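Local atomic coordinates of fiber protein 2 (Human adenovirus type 41, PDB entry 2BZV), a protein that is thought to form trimeric spikes at the capsid vertices, whose knob probably attaches the virion to the host receptor CXCAR. Residues L105-S111 and G145-T149; A47-I53 and A165-T171; L62-N68 and A154-F160; T17-S23 and N37-T43. All coordinates share one frame; numbering follows the deposited sequence. Where two conformers were deposited one is given.

Contact 1: L105-S111 and G145-T149; sequences LTFMPNS and GYAFT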
# COMPACT_ATOMS: atom_id res chain seq x y z
N LEU A 105 13.20 7.47 15.25
CA LEU A 105 13.02 6.13 15.81
C LEU A 105 11.71 5.49 15.38
O LEU A 105 11.67 4.28 15.12
CB LEU A 105 13.09 6.21 17.34
CG LEU A 105 12.98 4.87 18.09
CD1 LEU A 105 14.04 3.86 17.62
CD2 LEU A 105 13.06 5.11 19.59
N THR A 106 10.63 6.26 15.31
CA THR A 106 9.32 5.69 15.00
C THR A 106 9.11 5.45 13.51
O THR A 106 8.02 5.02 13.12
CB THR A 106 8.17 6.52 15.59
OG1 THR A 106 8.13 7.80 14.95
CG2 THR A 106 8.31 6.68 17.10
N PHE A 107 10.13 5.69 12.70
CA PHE A 107 10.16 5.23 11.31
C PHE A 107 11.04 3.99 11.15
O PHE A 107 11.14 3.45 10.04
CB PHE A 107 10.71 6.32 10.38
CG PHE A 107 9.78 7.49 10.16
CD1 PHE A 107 9.14 7.64 8.94
CD2 PHE A 107 9.57 8.45 11.14
CE1 PHE A 107 8.30 8.72 8.71
CE2 PHE A 107 8.73 9.53 10.92
CZ PHE A 107 8.10 9.66 9.69
N MET A 108 11.70 3.54 12.21
CA MET A 108 12.60 2.40 12.08
C MET A 108 11.83 1.09 12.04
O MET A 108 10.76 0.99 12.64
CB MET A 108 13.57 2.36 13.26
CG MET A 108 14.51 3.56 13.29
SD MET A 108 15.63 3.69 11.88
CE MET A 108 14.79 4.90 10.82
N PRO A 109 12.34 0.08 11.32
CA PRO A 109 11.65 -1.22 11.31
C PRO A 109 11.64 -1.82 12.71
O PRO A 109 12.68 -1.90 13.38
CB PRO A 109 12.46 -2.05 10.31
CG PRO A 109 13.30 -1.09 9.53
CD PRO A 109 13.53 0.08 10.44
N ASN A 110 10.45 -2.24 13.15
CA ASN A 110 10.24 -2.75 14.49
C ASN A 110 11.19 -3.90 14.80
O ASN A 110 11.28 -4.86 14.02
CB ASN A 110 8.79 -3.21 14.57
CG ASN A 110 8.35 -3.58 15.97
OD1 ASN A 110 8.79 -4.60 16.51
ND2 ASN A 110 7.50 -2.77 16.57
N SER A 111 11.90 -3.81 15.92
CA SER A 111 12.92 -4.82 16.22
C SER A 111 12.38 -6.07 16.90
O SER A 111 13.13 -7.00 17.12
CB SER A 111 14.02 -4.20 17.08
OG SER A 111 13.52 -3.76 18.32
N GLY A 145 21.31 -1.11 16.21
CA GLY A 145 20.46 -0.13 15.53
C GLY A 145 19.51 -0.80 14.54
O GLY A 145 18.94 -1.86 14.83
N TYR A 146 19.35 -0.17 13.38
CA TYR A 146 18.33 -0.57 12.42
C TYR A 146 18.89 -0.48 11.02
O TYR A 146 19.91 0.20 10.79
CB TYR A 146 17.13 0.39 12.52
CG TYR A 146 16.52 0.40 13.91
CD1 TYR A 146 15.56 -0.53 14.29
CD2 TYR A 146 16.94 1.33 14.87
CE1 TYR A 146 15.02 -0.53 15.56
CE2 TYR A 146 16.41 1.33 16.16
CZ TYR A 146 15.46 0.39 16.50
OH TYR A 146 14.92 0.38 17.76
N ALA A 147 18.23 -1.12 10.06
CA ALA A 147 18.68 -0.99 8.69
C ALA A 147 17.59 -1.36 7.71
O ALA A 147 16.67 -2.13 8.01
CB ALA A 147 19.91 -1.87 8.42
N PHE A 148 17.74 -0.82 6.50
CA PHE A 148 17.08 -1.35 5.31
C PHE A 148 18.16 -1.87 4.38
O PHE A 148 19.16 -1.17 4.16
CB PHE A 148 16.35 -0.27 4.52
CG PHE A 148 15.29 0.48 5.25
CD1 PHE A 148 14.06 -0.10 5.48
CD2 PHE A 148 15.49 1.77 5.64
CE1 PHE A 148 13.06 0.58 6.15
CE2 PHE A 148 14.49 2.47 6.30
CZ PHE A 148 13.28 1.86 6.56
N THR A 149 17.94 -3.05 3.80
CA THR A 149 18.82 -3.55 2.76
C THR A 149 17.95 -3.83 1.55
O THR A 149 17.10 -4.71 1.58
CB THR A 149 19.60 -4.81 3.16
OG1 THR A 149 20.33 -4.52 4.37
CG2 THR A 149 20.54 -5.22 2.04
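Leu105 meets the far end of Tyr146 with one methyl, CD1, which lies 3.6 Å from the phenol OH of Tyr146. The pair belongs to a contact in the antiparallel beta-sandwich of the fiber knob, where a connecting loop is fitted to the start of strand 146-153; the Tyr146 ring is met by four of the loop's residues. A short 3-10 turn, 105-107, opens the loop, and Met108 N bonds back to Leu105 O. Phe107 leads its ring away from the strand, but its carbonyl O stays near CZ of Phe148 and accepts a hydrogen bond from Tyr169 OH. Met108 CB then lies over one face of the Tyr146 ring, 3.7 Å from the centroid and 15° off the normal, a CH-pi contact. With CG anti to the carbonyl carbon (chi1 -64°) and further bends at chi2 and chi3, the chain folds back until Met108 SD is 4.7 Å from the centroid of the Tyr146 ring and 45° off its normal, an oblique Met-aromatic contact. Pro109 serves two aromatic residues: its CG reaches CE1 of Phe148 at 3.8 Å, while its carbonyl O comes within 3.3 Å of Tyr146 CD1. That same oxygen accepts from Asn140 ND2, and Asn140 OD1 takes the N-H of Ala147, so one amide links loop and strand. Ser111 finishes the loop with CB 4.1 Å from Tyr146 CE1, and its OG shares with Tyr146 OH a single hydrogen-bonding partner, OE2 of Glu172.

Contact 2: A47-I53 and A165-T171; sequences AHVLGTI and AVFCYIT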
# COMPACT_ATOMS: atom_id res chain seq x y z
N ALA A 47 1.44 2.43 13.13
CA ALA A 47 2.50 1.44 13.15
C ALA A 47 3.00 1.04 11.77
O ALA A 47 3.93 0.25 11.69
CB ALA A 47 2.05 0.21 13.91
N HIS A 48 2.38 1.54 10.68
CA HIS A 48 2.86 1.23 9.35
C HIS A 48 3.64 2.39 8.75
O HIS A 48 3.24 3.55 8.89
CB HIS A 48 1.70 0.96 8.40
CG HIS A 48 1.19 -0.46 8.42
ND1 HIS A 48 -0.16 -0.75 8.39
CD2 HIS A 48 1.83 -1.65 8.44
CE1 HIS A 48 -0.31 -2.08 8.39
NE2 HIS A 48 0.89 -2.64 8.42
N VAL A 49 4.68 2.05 8.00
CA VAL A 49 5.25 2.97 7.03
C VAL A 49 5.01 2.41 5.63
O VAL A 49 5.16 1.21 5.39
CB VAL A 49 6.75 3.21 7.26
CG1 VAL A 49 7.45 3.74 6.01
CG2 VAL A 49 6.94 4.20 8.40
N LEU A 50 4.59 3.30 4.75
CA LEU A 50 4.51 3.07 3.33
C LEU A 50 5.74 3.69 2.68
O LEU A 50 6.01 4.88 2.89
CB LEU A 50 3.25 3.74 2.79
CG LEU A 50 2.85 3.51 1.36
CD1 LEU A 50 2.62 2.02 1.08
CD2 LEU A 50 1.56 4.28 1.09
N GLY A 51 6.49 2.90 1.93
CA GLY A 51 7.71 3.35 1.29
C GLY A 51 7.65 3.24 -0.22
O GLY A 51 7.13 2.26 -0.76
N THR A 52 8.19 4.25 -0.89
CA THR A 52 8.46 4.07 -2.29
C THR A 52 9.92 4.40 -2.56
O THR A 52 10.53 5.25 -1.92
CB THR A 52 7.55 4.93 -3.08
OG1 THR A 52 6.30 5.34 -3.08
CG2 THR A 52 8.22 5.75 -4.56
N ILE A 53 10.49 3.60 -3.45
CA ILE A 53 11.91 3.74 -3.75
C ILE A 53 12.16 3.65 -5.24
O ILE A 53 11.72 2.71 -5.92
CB ILE A 53 12.77 2.72 -2.95
CG1 ILE A 53 14.27 3.01 -3.15
CG2 ILE A 53 12.43 1.27 -3.26
CD1 ILE A 53 15.16 2.24 -2.16
N ALA A 165 9.54 0.78 -6.73
CA ALA A 165 8.96 -0.25 -5.88
C ALA A 165 8.28 0.41 -4.69
O ALA A 165 8.76 1.41 -4.18
CB ALA A 165 10.04 -1.21 -5.38
N VAL A 166 7.18 -0.19 -4.27
CA VAL A 166 6.44 0.23 -3.10
C VAL A 166 6.46 -0.90 -2.09
O VAL A 166 6.27 -2.07 -2.45
CB VAL A 166 4.99 0.65 -3.47
CG1 VAL A 166 4.20 1.03 -2.24
CG2 VAL A 166 5.03 1.78 -4.48
N PHE A 167 6.71 -0.58 -0.82
CA PHE A 167 6.79 -1.58 0.24
C PHE A 167 6.17 -1.02 1.51
O PHE A 167 5.91 0.17 1.61
CB PHE A 167 8.24 -2.03 0.47
CG PHE A 167 9.20 -0.92 0.88
CD1 PHE A 167 9.55 -0.77 2.22
CD2 PHE A 167 9.73 -0.07 -0.06
CE1 PHE A 167 10.42 0.25 2.60
CE2 PHE A 167 10.60 0.95 0.31
CZ PHE A 167 10.94 1.11 1.64
N CYS A 168 5.90 -1.89 2.47
CA CYS A 168 5.20 -1.52 3.70
C CYS A 168 5.81 -2.31 4.86
O CYS A 168 5.95 -3.54 4.70
CB CYS A 168 3.70 -1.84 3.55
SG CYS A 168 2.73 -1.57 5.04
N TYR A 169 6.09 -1.69 5.99
CA TYR A 169 6.63 -2.40 7.14
C TYR A 169 6.07 -1.81 8.44
O TYR A 169 5.47 -0.73 8.45
CB TYR A 169 8.17 -2.40 7.12
CG TYR A 169 8.75 -1.00 7.26
CD1 TYR A 169 9.09 -0.49 8.51
CD2 TYR A 169 8.97 -0.20 6.14
CE1 TYR A 169 9.62 0.80 8.64
CE2 TYR A 169 9.49 1.09 6.26
CZ TYR A 169 9.81 1.58 7.52
OH TYR A 169 10.31 2.86 7.61
N ILE A 170 6.26 -2.57 9.52
CA ILE A 170 5.85 -2.20 10.86
C ILE A 170 6.98 -1.45 11.56
O ILE A 170 8.14 -1.89 11.51
CB ILE A 170 5.51 -3.46 11.68
CG1 ILE A 170 4.52 -4.37 10.95
CG2 ILE A 170 5.04 -3.08 13.08
CD1 ILE A 170 3.14 -3.79 10.86
N THR A 171 6.64 -0.34 12.21
CA THR A 171 7.65 0.50 12.83
C THR A 171 7.85 0.21 14.30
O THR A 171 7.00 -0.36 14.99
CB THR A 171 7.30 2.01 12.72
OG1 THR A 171 6.19 2.31 13.56
CG2 THR A 171 6.99 2.39 11.28
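Gly51 offers the hollow and Phe167 the bump that fills it. The two residues form a hydrogen-bonded pair in an antiparallel beta ladder, the junction of strands 48-57 and 165-170 in one sheet of the knob's sandwich. Placing CG between the backbone N and the carbonyl carbon (chi1 60°) swings the Phe167 ring across the ladder, and Gly51 CA sits over its face, 4.0 Å from the centroid of the Phe167 ring. Tyr169 repeats the manoeuvre (chi1 65°) and lies alongside Val49, whose CG1 is 3.4 Å from Tyr169 CE2 and whose CB stands over the ring face. On the same side Ile53 CG2 fills the angle between Ala165 CB and Phe167 CE2, at 4.0 Å from each. Seven backbone hydrogen bonds hold this relief in register.

The side that carries His48, Cys168 and Ile170 faces other subunits of the trimer. Ile170 CD1 approaches the His48 ring obliquely, 3.5 Å from His48 CD2, while Cys168 SG lies over one ring face in the conformer described, one of two. His48 ND1 is hydrogen-bonded to Thr43 OG1 of a neighbouring subunit; a bond from NE2 to Thr52 OG1 of that subunit is doubtful, since Thr52 has two conformers. Packing is tight near Tyr169, where two methyls, Val49 CG2 and Thr171 CG2, meet at 3.4 Å, closer than ordinary van der Waals contact.

Contact 3: L62-N68 and A154-F160; sequences LREMHDN and AEPGKPF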
# COMPACT_ATOMS: atom_id res chain seq x y z
N LEU A 62 27.10 2.03 -13.88
CA LEU A 62 25.63 2.08 -13.76
C LEU A 62 24.93 2.41 -15.07
O LEU A 62 23.71 2.27 -15.18
CB LEU A 62 25.21 3.08 -12.68
CG LEU A 62 25.57 2.71 -11.25
CD1 LEU A 62 25.20 3.86 -10.32
CD2 LEU A 62 24.87 1.43 -10.82
N ARG A 63 25.68 2.87 -16.08
CA ARG A 63 25.07 3.08 -17.39
C ARG A 63 25.25 1.88 -18.32
O ARG A 63 24.65 1.82 -19.39
CB ARG A 63 25.65 4.34 -18.04
CG ARG A 63 25.39 5.63 -17.27
CD ARG A 63 23.91 5.90 -17.01
NE ARG A 63 23.11 5.89 -18.23
CZ ARG A 63 21.78 5.95 -18.25
NH1 ARG A 63 21.09 6.02 -17.11
NH2 ARG A 63 21.14 5.92 -19.41
N GLU A 64 26.06 0.92 -17.91
CA GLU A 64 26.31 -0.29 -18.70
C GLU A 64 26.74 -1.40 -17.75
O GLU A 64 27.94 -1.66 -17.54
CB GLU A 64 27.36 -0.03 -19.79
CG GLU A 64 27.56 -1.22 -20.72
CD GLU A 64 28.43 -0.90 -21.93
OE1 GLU A 64 29.06 0.17 -21.99
OE2 GLU A 64 28.47 -1.74 -22.85
N MET A 65 25.75 -2.05 -17.14
CA MET A 65 26.03 -2.92 -16.00
C MET A 65 26.85 -4.15 -16.38
O MET A 65 26.72 -4.70 -17.47
CB MET A 65 24.73 -3.37 -15.34
CG MET A 65 24.08 -2.27 -14.52
SD MET A 65 24.97 -1.90 -13.00
CE MET A 65 24.41 -3.27 -11.97
N HIS A 66 27.72 -4.55 -15.46
CA HIS A 66 28.50 -5.77 -15.60
C HIS A 66 27.85 -6.86 -14.72
O HIS A 66 27.62 -7.97 -15.20
CB HIS A 66 29.99 -5.52 -15.25
CG HIS A 66 30.73 -4.49 -16.08
ND1 HIS A 66 31.19 -4.71 -17.36
CD2 HIS A 66 31.16 -3.25 -15.74
CE1 HIS A 66 31.83 -3.64 -17.79
NE2 HIS A 66 31.83 -2.74 -16.83
N ASP A 67 27.53 -6.54 -13.47
CA ASP A 67 26.83 -7.48 -12.57
C ASP A 67 25.33 -7.54 -12.84
O ASP A 67 24.77 -6.66 -13.51
CB ASP A 67 27.05 -7.05 -11.11
CG ASP A 67 28.49 -7.18 -10.63
OD1 ASP A 67 29.26 -8.02 -11.15
OD2 ASP A 67 28.85 -6.45 -9.68
N ASN A 68 24.67 -8.58 -12.32
CA ASN A 68 23.22 -8.72 -12.56
C ASN A 68 22.38 -8.49 -11.31
O ASN A 68 21.21 -8.86 -11.27
CB ASN A 68 22.90 -10.07 -13.19
CG ASN A 68 23.14 -11.20 -12.22
OD1 ASN A 68 23.70 -11.00 -11.16
ND2 ASN A 68 22.73 -12.41 -12.60
N ALA A 154 19.56 -6.64 -12.12
CA ALA A 154 20.06 -5.73 -13.14
C ALA A 154 20.34 -6.52 -14.41
O ALA A 154 20.62 -7.71 -14.35
CB ALA A 154 21.32 -5.01 -12.69
N GLU A 155 20.26 -5.85 -15.55
CA GLU A 155 20.49 -6.50 -16.83
C GLU A 155 21.89 -6.12 -17.33
O GLU A 155 22.13 -4.96 -17.65
CB GLU A 155 19.42 -6.06 -17.83
CG GLU A 155 19.50 -6.82 -19.12
CD GLU A 155 18.40 -6.46 -20.10
OE1 GLU A 155 18.49 -6.95 -21.25
OE2 GLU A 155 17.46 -5.72 -19.73
N PRO A 156 22.82 -7.08 -17.37
CA PRO A 156 24.13 -6.73 -17.90
C PRO A 156 24.08 -6.10 -19.29
O PRO A 156 23.29 -6.50 -20.15
CB PRO A 156 24.89 -8.06 -17.95
CG PRO A 156 24.26 -8.83 -16.84
CD PRO A 156 22.79 -8.48 -16.92
N GLY A 157 24.91 -5.08 -19.47
CA GLY A 157 25.00 -4.35 -20.72
C GLY A 157 24.07 -3.16 -20.81
O GLY A 157 24.18 -2.38 -21.75
N LYS A 158 23.17 -3.01 -19.83
CA LYS A 158 22.19 -1.93 -19.88
C LYS A 158 22.34 -0.99 -18.70
O LYS A 158 22.95 -1.37 -17.69
CB LYS A 158 20.78 -2.50 -19.90
CG LYS A 158 20.60 -3.53 -21.01
CD LYS A 158 19.31 -3.31 -21.76
CE LYS A 158 19.13 -4.32 -22.88
NZ LYS A 158 20.21 -4.20 -23.90
N PRO A 159 21.79 0.22 -18.80
CA PRO A 159 21.81 1.10 -17.64
C PRO A 159 20.98 0.53 -16.48
O PRO A 159 19.98 -0.16 -16.70
CB PRO A 159 21.15 2.39 -18.15
CG PRO A 159 21.05 2.25 -19.61
CD PRO A 159 21.15 0.82 -19.98
N PHE A 160 21.41 0.84 -15.27
CA PHE A 160 20.69 0.45 -14.07
C PHE A 160 19.61 1.49 -13.77
O PHE A 160 19.91 2.63 -13.41
CB PHE A 160 21.66 0.34 -12.90
CG PHE A 160 20.98 -0.13 -11.63
CD1 PHE A 160 20.49 -1.42 -11.55
CD2 PHE A 160 20.82 0.72 -10.55
CE1 PHE A 160 19.86 -1.87 -10.39
CE2 PHE A 160 20.20 0.29 -9.39
CZ PHE A 160 19.71 -1.00 -9.31
O HOH W 1 24.22 0.74 -21.83
O HOH W 2 25.42 -2.88 -24.10
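Gly157 O, lying beside CG of Glu64, is gripped by two waters. One donates to it and reaches OE2 of Glu64 only weakly; the other divides its protons between Gly157 O and Arg63 O, tying the two loops together on their exposed side. Direct backbone bonds continue the seam. Gly157 N gives its proton to Met65 O at 2.7 Å, and Met65 N returns one to Lys158 O, approaching that carbonyl from above its plane. Farther along, Phe160 N points almost straight at Leu62 O, 2.7 Å away with an N-H...O angle of 174°.

Gly157 N and Lys158 O belong to a type II beta turn from Glu155 to Lys158, with Gly157 at its third position at a positive phi of 90°. It lies in the loop between strands 146-153 and 165-170 of the knob and is laid against the loop leading into strand 69-76. On the buried side, Met65 bends at chi2 and chi3 and puts its CE 3.6 Å from Ala154 CB, with SD oblique to the Phe160 ring in a Met-aromatic contact. On the exposed side Arg63 is likewise folded over. Pro159 CB lies over the centre of one face of its guanidinium, 3.6 Å from Arg63 CZ, while NH1 bonds to the carbonyl O of Gly57.

Contact 4: T17-S23 and N37-T43; sequences TTIWSIS and NLFLCLT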
# COMPACT_ATOMS: atom_id res chain seq x y z
N THR A 17 5.27 13.26 9.41
CA THR A 17 4.72 12.12 8.69
C THR A 17 5.68 11.53 7.65
O THR A 17 5.60 10.35 7.33
CB THR A 17 3.37 12.52 7.96
OG1 THR A 17 3.66 13.38 6.84
CG2 THR A 17 2.38 13.25 8.95
N THR A 18 6.54 12.37 7.08
CA THR A 18 7.25 12.01 5.86
C THR A 18 8.75 12.23 5.98
O THR A 18 9.20 13.31 6.37
CB THR A 18 6.75 12.87 4.68
OG1 THR A 18 5.33 12.73 4.53
CG2 THR A 18 7.41 12.49 3.38
N ILE A 19 9.53 11.22 5.59
CA ILE A 19 10.96 11.38 5.35
C ILE A 19 11.22 11.09 3.89
O ILE A 19 10.68 10.10 3.37
CB ILE A 19 11.81 10.44 6.22
CG1 ILE A 19 11.55 10.71 7.71
CG2 ILE A 19 13.29 10.62 5.89
CD1 ILE A 19 12.15 9.69 8.66
N TRP A 20 12.04 11.88 3.22
CA TRP A 20 12.41 11.53 1.85
C TRP A 20 13.83 11.96 1.54
O TRP A 20 14.44 12.72 2.27
CB TRP A 20 11.37 12.04 0.84
CG TRP A 20 11.27 13.52 0.64
CD1 TRP A 20 12.02 14.53 1.19
CD2 TRP A 20 10.32 14.16 -0.23
NE1 TRP A 20 11.59 15.75 0.71
CE2 TRP A 20 10.55 15.54 -0.15
CE3 TRP A 20 9.29 13.69 -1.05
CZ2 TRP A 20 9.80 16.47 -0.88
CZ3 TRP A 20 8.54 14.61 -1.78
CH2 TRP A 20 8.80 15.99 -1.68
N SER A 21 14.32 11.47 0.39
CA SER A 21 15.67 11.77 -0.06
C SER A 21 15.67 12.49 -1.39
O SER A 21 16.60 12.35 -2.19
CB SER A 21 16.50 10.49 -0.18
OG SER A 21 16.02 9.65 -1.23
N ILE A 22 14.65 13.31 -1.64
CA ILE A 22 14.54 13.95 -2.94
C ILE A 22 15.75 14.84 -3.22
O ILE A 22 16.20 15.59 -2.36
CB ILE A 22 13.22 14.73 -3.09
CG1 ILE A 22 12.87 14.93 -4.57
CG2 ILE A 22 13.25 16.06 -2.33
CD1 ILE A 22 11.47 15.49 -4.80
N SER A 23 16.25 14.77 -4.45
CA SER A 23 17.41 15.55 -4.84
C SER A 23 17.42 15.71 -6.35
O SER A 23 17.31 14.73 -7.07
CB SER A 23 18.70 14.83 -4.39
OG SER A 23 19.85 15.54 -4.79
N ASN A 37 21.06 8.56 -8.46
CA ASN A 37 20.05 9.32 -7.74
C ASN A 37 19.14 8.34 -7.01
O ASN A 37 18.57 7.45 -7.65
CB ASN A 37 19.22 10.18 -8.70
CG ASN A 37 18.29 11.11 -7.94
OD1 ASN A 37 17.28 10.65 -7.40
ND2 ASN A 37 18.64 12.39 -7.87
N LEU A 38 19.03 8.51 -5.69
CA LEU A 38 18.13 7.70 -4.89
C LEU A 38 16.97 8.55 -4.41
O LEU A 38 17.18 9.57 -3.74
CB LEU A 38 18.86 7.12 -3.68
CG LEU A 38 17.95 6.31 -2.73
CD1 LEU A 38 17.45 5.04 -3.40
CD2 LEU A 38 18.69 5.96 -1.46
N PHE A 39 15.77 8.12 -4.74
CA PHE A 39 14.56 8.74 -4.20
C PHE A 39 13.82 7.70 -3.37
O PHE A 39 13.17 6.81 -3.90
CB PHE A 39 13.67 9.28 -5.32
CG PHE A 39 12.38 9.84 -4.79
CD1 PHE A 39 12.37 10.99 -4.04
CD2 PHE A 39 11.19 9.15 -4.99
CE1 PHE A 39 11.18 11.52 -3.52
CE2 PHE A 39 10.00 9.67 -4.51
CZ PHE A 39 10.00 10.86 -3.79
N LEU A 40 13.95 7.83 -2.06
CA LEU A 40 13.25 6.99 -1.08
C LEU A 40 12.33 7.91 -0.32
O LEU A 40 12.77 8.96 0.16
CB LEU A 40 14.27 6.33 -0.15
CG LEU A 40 13.68 5.57 1.03
CD1 LEU A 40 12.76 4.42 0.60
CD2 LEU A 40 14.79 5.01 1.90
N CYS A 41 11.05 7.53 -0.21
CA CYS A 41 10.07 8.31 0.52
C CYS A 41 9.34 7.37 1.48
O CYS A 41 8.80 6.35 1.03
CB CYS A 41 9.08 8.94 -0.47
SG CYS A 41 7.81 9.95 0.35
N LEU A 42 9.35 7.72 2.76
CA LEU A 42 8.69 6.96 3.83
C LEU A 42 7.59 7.82 4.42
O LEU A 42 7.87 8.94 4.85
CB LEU A 42 9.69 6.61 4.94
CG LEU A 42 10.95 5.85 4.52
CD1 LEU A 42 11.84 5.62 5.74
CD2 LEU A 42 10.60 4.54 3.84
N THR A 43 6.38 7.28 4.51
CA THR A 43 5.31 8.00 5.21
C THR A 43 4.74 7.08 6.29
O THR A 43 4.42 5.91 6.06
CB THR A 43 4.21 8.53 4.27
OG1 THR A 43 3.61 7.44 3.56
CG2 THR A 43 4.80 9.51 3.28
O HOH W 3 15.99 11.99 -5.36
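Ile19 and Leu42 exchange two backbone hydrogen bonds, of which Leu42 N to Ile19 O is the straighter at 175°. They sit in the tight part of an antiparallel ladder, where strand 18-20 lines up with strand 36-45 in a sheet of the knob's beta-sandwich. Here the backbones run close, and Thr18 lies beside Thr43 with its OG1 3.5 Å from Thr43 CG2. The same hydroxyl takes the N-H of Ala47 of a neighbouring subunit, so the ladder also faces the trimer interface. Trp20 stands next in line, and its CE3 meets CE1 of Phe39 at 3.8 Å, at the edge of the phenyl ring. Ile22 CA comes to that ring's edge as well, while Ile22 CG2 rests over one face of the indole.

Past Trp20 the strands begin to part; Ser21 N still bonds to Leu40 O, and the serine side chain adds two more bonds. Turned between the backbone N and the carbonyl carbon (chi1 68°), Ser21 OG donates to Leu38 O at 2.8 Å and accepts from Leu40 N at 2.9 Å. Beyond it the contact is loose: the CA atoms of Ser23 and Asn37 are 7.4 Å apart, both residues are partly exposed, and a water enters to accept from Ser23 N. At this end Asn37 ND2 donates to Ser23 O at 2.8 Å, the acceptor lying 9° from the amide plane.

Contacts 2 and 4 share one sheet: strands 48-57 and 36-45 are neighbours in it, joined by backbone bonds such as Thr52 O to Cys41 N. Both rely on ladders, and both have residues that touch other subunits. Contact 1 is equally buried but has no hydrogen bond across its own segments; side-chain packing does the work, and Phe107 touches contact 4 at Thr17 and Ile19. Contact 3 stands apart, its centre about 27 Å from that of contact 2. It is largely a surface contact, made between loops, where irregular backbone bonds, waters, a turn and a guanidinium over a proline take the place of a regular ladder.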